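Side-chain contacts in hypothetical protein Atu2684 (Agrobacterium tumefaciens, PDB 2AXO), which is of unknown function, although its thioredoxin-like domain carries a disulfide between closely spaced cysteines, consistent with a role in thiol-disulfide chemistry: residues Q52-A55 against S56-P59; T98-Q101 against Y102-R106; Y178-R181 against E182-V185; T240-A243 against S244-A248. All blocks are in the same frame, centred on the assembly; numbering follows the deposited sequence.

Contact 1: residues Q52-A55 against S56-P59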
# COMPACT_ATOMS: atom_id res chain seq x y z
N GLN A 52 5.06 -10.80 8.34
CA GLN A 52 5.27 -12.23 8.43
C GLN A 52 4.74 -12.90 7.17
O GLN A 52 5.11 -14.02 6.85
CB GLN A 52 4.59 -12.81 9.67
CG GLN A 52 3.13 -13.14 9.52
CD GLN A 52 2.68 -14.19 10.51
OE1 GLN A 52 3.00 -15.37 10.38
NE2 GLN A 52 1.95 -13.76 11.53
N GLY A 53 3.87 -12.19 6.44
CA GLY A 53 3.32 -12.73 5.21
C GLY A 53 4.23 -12.54 4.01
O GLY A 53 3.96 -13.04 2.91
N CYS A 54 5.32 -11.81 4.23
CA CYS A 54 6.32 -11.54 3.20
C CYS A 54 7.45 -12.57 3.29
O CYS A 54 8.26 -12.54 4.22
CB CYS A 54 6.86 -10.11 3.40
SG CYS A 54 8.51 -9.74 2.72
N ALA A 55 7.51 -13.47 2.31
CA ALA A 55 8.51 -14.54 2.29
C ALA A 55 9.97 -14.10 2.18
O ALA A 55 10.85 -14.81 2.65
CB ALA A 55 8.18 -15.52 1.17
N SER A 56 10.22 -12.95 1.57
CA SER A 56 11.60 -12.48 1.42
C SER A 56 12.00 -11.54 2.55
O SER A 56 13.05 -10.91 2.48
CB SER A 56 11.77 -11.77 0.08
OG SER A 56 10.84 -10.70 -0.04
N CYS A 57 11.18 -11.45 3.58
CA CYS A 57 11.48 -10.56 4.69
C CYS A 57 12.33 -11.13 5.83
O CYS A 57 13.12 -10.40 6.43
CB CYS A 57 10.17 -10.01 5.27
SG CYS A 57 9.41 -8.72 4.23
N PRO A 58 12.20 -12.44 6.13
CA PRO A 58 13.00 -13.02 7.22
C PRO A 58 14.46 -12.57 7.27
O PRO A 58 14.98 -12.24 8.34
CB PRO A 58 12.83 -14.52 6.99
CG PRO A 58 11.41 -14.60 6.51
CD PRO A 58 11.36 -13.47 5.50
N PRO A 59 15.16 -12.57 6.12
CA PRO A 59 16.56 -12.15 6.11
C PRO A 59 16.74 -10.74 6.69
O PRO A 59 17.69 -10.47 7.43
CB PRO A 59 16.93 -12.23 4.64
CG PRO A 59 16.10 -13.36 4.15
CD PRO A 59 14.76 -13.08 4.80

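Contact 2: residues T98-Q101 against Y102-R106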
# COMPACT_ATOMS: atom_id res chain seq x y z
N THR A 98 1.59 0.99 7.41
CA THR A 98 1.69 1.04 5.96
C THR A 98 1.65 2.50 5.51
O THR A 98 2.40 2.90 4.62
CB THR A 98 0.55 0.24 5.29
OG1 THR A 98 0.54 -1.10 5.81
CG2 THR A 98 0.76 0.18 3.79
N GLU A 99 0.79 3.30 6.13
CA GLU A 99 0.71 4.71 5.76
C GLU A 99 2.04 5.43 5.96
O GLU A 99 2.38 6.33 5.20
CB GLU A 99 -0.39 5.41 6.56
CG GLU A 99 -1.78 4.89 6.21
CD GLU A 99 -2.88 5.70 6.85
OE1 GLU A 99 -2.84 5.89 8.09
OE2 GLU A 99 -3.79 6.15 6.12
N ARG A 100 2.79 5.02 6.98
CA ARG A 100 4.09 5.65 7.22
C ARG A 100 5.02 5.30 6.06
O ARG A 100 5.78 6.15 5.60
CB ARG A 100 4.68 5.19 8.56
CG ARG A 100 6.02 5.86 8.92
CD ARG A 100 6.37 5.60 10.38
NE ARG A 100 7.66 6.16 10.80
CZ ARG A 100 7.90 7.45 10.97
NH1 ARG A 100 6.95 8.36 10.75
NH2 ARG A 100 9.09 7.85 11.38
N GLN A 101 4.97 4.06 5.58
CA GLN A 101 5.83 3.71 4.46
C GLN A 101 5.42 4.53 3.23
O GLN A 101 6.26 4.86 2.39
CB GLN A 101 5.77 2.21 4.16
CG GLN A 101 6.71 1.76 3.04
CD GLN A 101 6.66 0.26 2.82
OE1 GLN A 101 5.61 -0.36 2.92
NE2 GLN A 101 7.81 -0.32 2.49
N TYR A 102 4.13 4.86 3.13
CA TYR A 102 3.65 5.67 2.00
C TYR A 102 4.22 7.08 2.13
O TYR A 102 4.63 7.70 1.15
CB TYR A 102 2.12 5.77 1.99
CG TYR A 102 1.40 4.46 1.75
CD1 TYR A 102 1.96 3.47 0.95
CD2 TYR A 102 0.14 4.24 2.29
CE1 TYR A 102 1.28 2.29 0.68
CE2 TYR A 102 -0.56 3.06 2.03
CZ TYR A 102 0.02 2.09 1.22
OH TYR A 102 -0.67 0.94 0.93
N GLY A 103 4.22 7.59 3.36
CA GLY A 103 4.74 8.92 3.61
C GLY A 103 6.18 9.00 3.13
O GLY A 103 6.59 9.99 2.53
N TYR A 104 6.95 7.96 3.42
CA TYR A 104 8.33 7.91 3.00
C TYR A 104 8.44 7.79 1.49
O TYR A 104 9.30 8.43 0.87
CB TYR A 104 9.06 6.74 3.67
CG TYR A 104 9.60 7.08 5.05
CD1 TYR A 104 10.39 8.21 5.25
CD2 TYR A 104 9.34 6.25 6.15
CE1 TYR A 104 10.91 8.52 6.51
CE2 TYR A 104 9.86 6.55 7.41
CZ TYR A 104 10.64 7.68 7.59
OH TYR A 104 11.17 7.96 8.83
N MSE A 105 7.58 6.98 0.88
CA MSE A 105 7.59 6.83 -0.57
C MSE A 105 7.49 8.20 -1.21
O MSE A 105 8.29 8.56 -2.08
CB MSE A 105 6.41 5.97 -1.04
CG MSE A 105 6.23 5.95 -2.56
SE MSE A 105 4.53 5.20 -3.11
CE MSE A 105 3.44 6.72 -2.69
N ARG A 106 6.50 8.97 -0.79
CA ARG A 106 6.29 10.30 -1.34
C ARG A 106 7.48 11.22 -1.09
O ARG A 106 7.98 11.85 -2.02
CB ARG A 106 5.03 10.93 -0.75
CG ARG A 106 3.75 10.17 -1.10
CD ARG A 106 2.53 11.00 -0.75
NE ARG A 106 2.32 11.13 0.69
CZ ARG A 106 1.75 10.20 1.45
NH1 ARG A 106 1.33 9.06 0.92
NH2 ARG A 106 1.58 10.42 2.75
O HOH W 1 0.55 8.35 4.38

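Contact 3: residues Y178-R181 against E182-V185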
# COMPACT_ATOMS: atom_id res chain seq x y z
N TYR A 178 5.94 3.42 19.65
CA TYR A 178 5.83 2.42 20.70
C TYR A 178 5.96 1.03 20.09
O TYR A 178 5.37 0.74 19.05
CB TYR A 178 4.47 2.56 21.40
CG TYR A 178 4.26 3.92 22.03
CD1 TYR A 178 4.78 4.21 23.29
CD2 TYR A 178 3.57 4.92 21.35
CE1 TYR A 178 4.60 5.48 23.88
CE2 TYR A 178 3.38 6.19 21.92
CZ TYR A 178 3.90 6.46 23.18
OH TYR A 178 3.73 7.71 23.73
N PHE A 179 6.73 0.16 20.74
CA PHE A 179 6.91 -1.19 20.23
C PHE A 179 6.99 -2.22 21.34
O PHE A 179 7.17 -1.89 22.52
CB PHE A 179 8.19 -1.28 19.39
CG PHE A 179 9.43 -0.87 20.12
CD1 PHE A 179 9.96 0.41 19.94
CD2 PHE A 179 10.07 -1.74 21.00
CE1 PHE A 179 11.10 0.82 20.64
CE2 PHE A 179 11.21 -1.35 21.70
CZ PHE A 179 11.73 -0.07 21.52
N THR A 180 6.81 -3.47 20.94
CA THR A 180 6.94 -4.58 21.86
C THR A 180 8.42 -4.92 21.68
O THR A 180 8.97 -4.76 20.60
CB THR A 180 6.06 -5.79 21.45
OG1 THR A 180 6.35 -6.16 20.09
CG2 THR A 180 4.58 -5.43 21.56
N ARG A 181 9.05 -5.37 22.75
CA ARG A 181 10.46 -5.72 22.70
C ARG A 181 10.66 -6.93 21.80
O ARG A 181 11.38 -6.87 20.80
CB ARG A 181 10.95 -6.01 24.12
CG ARG A 181 12.33 -6.58 24.22
CD ARG A 181 13.39 -5.63 23.71
NE ARG A 181 14.70 -6.05 24.21
CZ ARG A 181 15.85 -5.56 23.78
NH1 ARG A 181 15.87 -4.62 22.84
NH2 ARG A 181 16.98 -6.01 24.30
N GLU A 182 10.00 -8.03 22.15
CA GLU A 182 10.07 -9.26 21.36
C GLU A 182 8.70 -9.92 21.36
O GLU A 182 8.10 -10.11 22.41
CB GLU A 182 11.10 -10.22 21.94
CG GLU A 182 11.26 -11.48 21.11
CD GLU A 182 10.77 -12.72 21.82
OE1 GLU A 182 11.47 -13.19 22.75
OE2 GLU A 182 9.69 -13.23 21.46
N GLN A 183 8.21 -10.28 20.18
CA GLN A 183 6.90 -10.92 20.11
C GLN A 183 6.97 -12.15 19.22
O GLN A 183 7.51 -12.10 18.11
CB GLN A 183 5.86 -9.94 19.57
CG GLN A 183 4.42 -10.34 19.85
CD GLN A 183 3.44 -9.25 19.50
OE1 GLN A 183 3.61 -8.10 19.90
NE2 GLN A 183 2.39 -9.61 18.77
N THR A 184 6.44 -13.26 19.71
CA THR A 184 6.45 -14.50 18.93
C THR A 184 5.10 -14.73 18.30
O THR A 184 4.06 -14.47 18.91
CB THR A 184 6.81 -15.71 19.81
OG1 THR A 184 5.87 -15.81 20.89
CG2 THR A 184 8.21 -15.57 20.37
N VAL A 185 5.10 -15.22 17.07
CA VAL A 185 3.87 -15.51 16.35
C VAL A 185 3.93 -16.93 15.81
O VAL A 185 5.01 -17.46 15.54
CB VAL A 185 3.66 -14.53 15.17
CG1 VAL A 185 4.76 -14.72 14.13
CG2 VAL A 185 2.29 -14.76 14.55

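Contact 4: residues T240-A243 against S244-A248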
# COMPACT_ATOMS: atom_id res chain seq x y z
N THR A 240 12.04 15.82 11.00
CA THR A 240 11.65 16.96 10.18
C THR A 240 10.67 16.45 9.13
O THR A 240 10.49 15.24 8.97
CB THR A 240 12.86 17.57 9.44
OG1 THR A 240 13.39 16.62 8.50
CG2 THR A 240 13.94 17.95 10.43
N ALA A 241 10.05 17.37 8.41
CA ALA A 241 9.09 17.03 7.37
C ALA A 241 9.36 17.89 6.15
O ALA A 241 9.97 18.96 6.26
CB ALA A 241 7.68 17.25 7.88
N ASN A 242 8.92 17.43 4.98
CA ASN A 242 9.12 18.21 3.76
C ASN A 242 7.97 19.20 3.59
O ASN A 242 7.13 19.34 4.48
CB ASN A 242 9.24 17.28 2.55
CG ASN A 242 7.95 16.53 2.24
OD1 ASN A 242 7.94 15.65 1.37
ND2 ASN A 242 6.87 16.87 2.93
N ALA A 243 7.93 19.88 2.44
CA ALA A 243 6.89 20.87 2.15
C ALA A 243 5.48 20.29 2.18
O ALA A 243 4.52 20.99 2.51
CB ALA A 243 7.16 21.50 0.78
N SER A 244 5.36 19.01 1.84
CA SER A 244 4.06 18.34 1.82
C SER A 244 3.67 17.82 3.20
O SER A 244 2.53 17.40 3.41
CB SER A 244 4.09 17.18 0.83
OG SER A 244 4.36 17.65 -0.48
N GLY A 245 4.61 17.85 4.13
CA GLY A 245 4.34 17.38 5.47
C GLY A 245 4.67 15.91 5.68
O GLY A 245 4.32 15.34 6.71
N ASP A 246 5.34 15.29 4.72
CA ASP A 246 5.69 13.88 4.85
C ASP A 246 6.98 13.69 5.65
O ASP A 246 7.82 14.57 5.69
CB ASP A 246 5.79 13.23 3.46
CG ASP A 246 4.41 13.01 2.84
OD1 ASP A 246 3.49 12.60 3.57
OD2 ASP A 246 4.25 13.22 1.62
N PRO A 247 7.13 12.52 6.31
CA PRO A 247 8.33 12.25 7.11
C PRO A 247 9.64 12.45 6.35
O PRO A 247 9.83 11.91 5.27
CB PRO A 247 8.13 10.81 7.56
CG PRO A 247 7.29 10.21 6.46
CD PRO A 247 6.29 11.32 6.22
N ALA A 248 10.55 13.23 6.94
CA ALA A 248 11.83 13.50 6.32
C ALA A 248 12.98 13.18 7.29
O ALA A 248 12.81 12.39 8.23
CB ALA A 248 11.90 14.95 5.87

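Contact 1: residues Q52-A55 against S56-P59
Cys54 is joined to Cys57 by a disulfide, with SG of Cys54 2.0 Å from SG of Cys57. The C-S-S-C torsion of 88° is positive, so the bridge has right-handed geometry. The two cysteines reach it differently: on Cys54, SG is placed opposite its own N (chi1 157°), whereas SG of Cys57 stays beside its backbone N (chi1 -75°). Below the sulfurs, the backbone makes a type I beta turn from Cys54 to Cys57. Its bond runs from Cys57 N to Cys54 O over 3.2 Å, and Cys57 CB lies 3.3 Å from the same oxygen. Next to the disulfide, Ser56 OG approaches Cys54 SG to 3.7 Å. Two residues separate the cysteines in the loop leading from strand 45-50 into the following helix. This is the CXXC arrangement of the thioredoxin fold, and the disulfide is present in the crystal. Trp83, Thr115 and Pro116 pack on the cysteines; the last two lie in the loop before strand 117-120, as the loop facing the CXXC pair does in thioredoxins. Moving on to Ala55, the methyl group points away from the following residues, and its carbonyl does more of the touching. Ala55 O lies 3.2 Å from Pro58 CD, while Cys54 O meets the same carbon at 3.5 Å. Pro58 has no N-H to offer either carbonyl, and its CD methylene packs against both where the chain enters the helix.

Contact 2: residues T98-Q101 against Y102-R106
Thr98 sets its methyl against the hydroxyl end of Tyr102 one helical turn later, CG2 lying 3.3 Å from both Tyr102 CZ and Tyr102 OH. The two side chains run alongside each other. Because CG2 is the branch opposite the backbone N (OG1 chi1 -54°), OG1 turns to the other side, where it is hydrogen-bonded to Asp81 OD1. The Thr98 carbonyl is used as well: Tyr102 N bonds to Thr98 O at 3.0 Å, and that oxygen also sits over one face of the Tyr102 ring. Successive bonds of the same i to i+4 kind mark these residues as a regular part of helix 95-107, Gly103 N pairing with Glu99 O at 2.9 Å, Tyr104 N with Arg100 O and Met105 N with Gln101 O. Glu99 O has a second partner, a water that donates to it at 2.8 Å and in turn accepts from Arg106 NH2. This helix also lies at the dimer interface, where the Tyr102 ring meets Tyr82 of the second subunit. Arg100 and Tyr104 form a second pair lying side by side, their planes 66° apart, with Tyr104 CE2 over one face of the guanidinium. Arg100 NH2 comes within 3.3 Å of Tyr104 OH, but the angle is too poor for a bond. Both polar ends turn to Gln239 instead, and Arg100 NH2 adds a salt bridge with Glu47. The buried Gln101 amide is likewise satisfied, OE1 by Tyr82 OH of its own chain and NE2 by Gln117 OE1 and Tyr114 O.

Contact 3: residues Y178-R181 against E182-V185
Thr180 and Gln183 meet across a corner in strand 172-186, which pairs with strand 196-212 in a beta hairpin of the antiparallel sheet. The corner lies at Arg181, whose backbone (phi -66°, psi -59°) leaves the extended conformation of the residues before and after it. The chain changes direction there, and Thr180, Arg181 and Glu182 bury the largest surfaces against the adjoining residues. Beyond CG the Arg181 chain folds away at its second torsion, and its guanidinium goes to the neighbouring hairpin strand, where NH1 is hydrogen-bonded to His201 NE2. Backbone hydrogen bonding between Arg181 and His201 keeps the corner attached to that strand. Glu182 starts back into extended structure, and its side chain heads away from Arg181, toward the partner strand, where it touches Ser198 and Trp200. Thr180 projects to the inside of the bend, its CB directed at the residues that follow. There it meets Gln183, whose CG is anti to the backbone N (chi1 -162°) and whose chain runs on extended; this carries the amide out beside Thr180, on the side away from Arg181 CA, with OE1 turned to it, and the two side chains cross obliquely. Gln183 CB is 3.8 Å from Thr180 OG1, a van der Waals approach. The methyl of Thr180 is beside its own backbone N, and there the amide oxygen finds it: Gln183 OE1 lies 3.3 Å from Thr180 CG2.

Contact 4: residues T240-A243 against S244-A248
Thr240 rests its hydroxyl against Ala248 on the returning strand. Followed outward, its CB sends OG1 to the position between the backbone N and the carbonyl carbon (chi1 65°), which turns the oxygen toward the partner strand while CG2 branches off beside the backbone N. OG1 then lies 3.5 Å from Ala248 CB and 3.7 Å from Ala248 C, and its hydrogen bond is to Ala249 O, one residue further on. The Ala248 methyl also packs at 3.4 Å on Thr240 O, which accepts from Ala248 N. These contacts lie at the end of the hairpin made by strands 232-241 and 247-257. Its tip is a type I turn with a G1 bulge: Gly245 N bonds to Asn242 O at 2.9 Å, Asn242 N bonds to Asp246 O at 3.1 Å, and Gly245 has the positive phi of 92° that the bulge position requires. Asp246 O is approached additionally by Ala241 CA at 3.2 Å in a CA-H...O contact. Ala241 and Pro247 form a non-hydrogen-bonded antiparallel pair with diverging side chains. The side chains of Asn242 and Asp246 run alongside each other, and both touch Ala107 of helix 95-107.

From the N terminus the contacts follow in series, none nesting within or crossing another, and each is local. Contact 1 closes a turn between strand 45-50 and helix 58-70, contact 2 spans successive turns of helix 95-107, contact 3 lies at the corner of strand 172-186, and contact 4 closes the hairpin loop between strands 232-241 and 247-257. Contacts 1 and 3 touch where Gln52 NE2 lies 3.2 Å from Val185 CG2, bringing the loop before helix 58-70 against the hairpin. Contacts 2 and 4 are joined by a salt bridge, Arg106 NE to Asp246 OD2 at 3.0 Å, and by Pro247 packing on Gly103 and Tyr104.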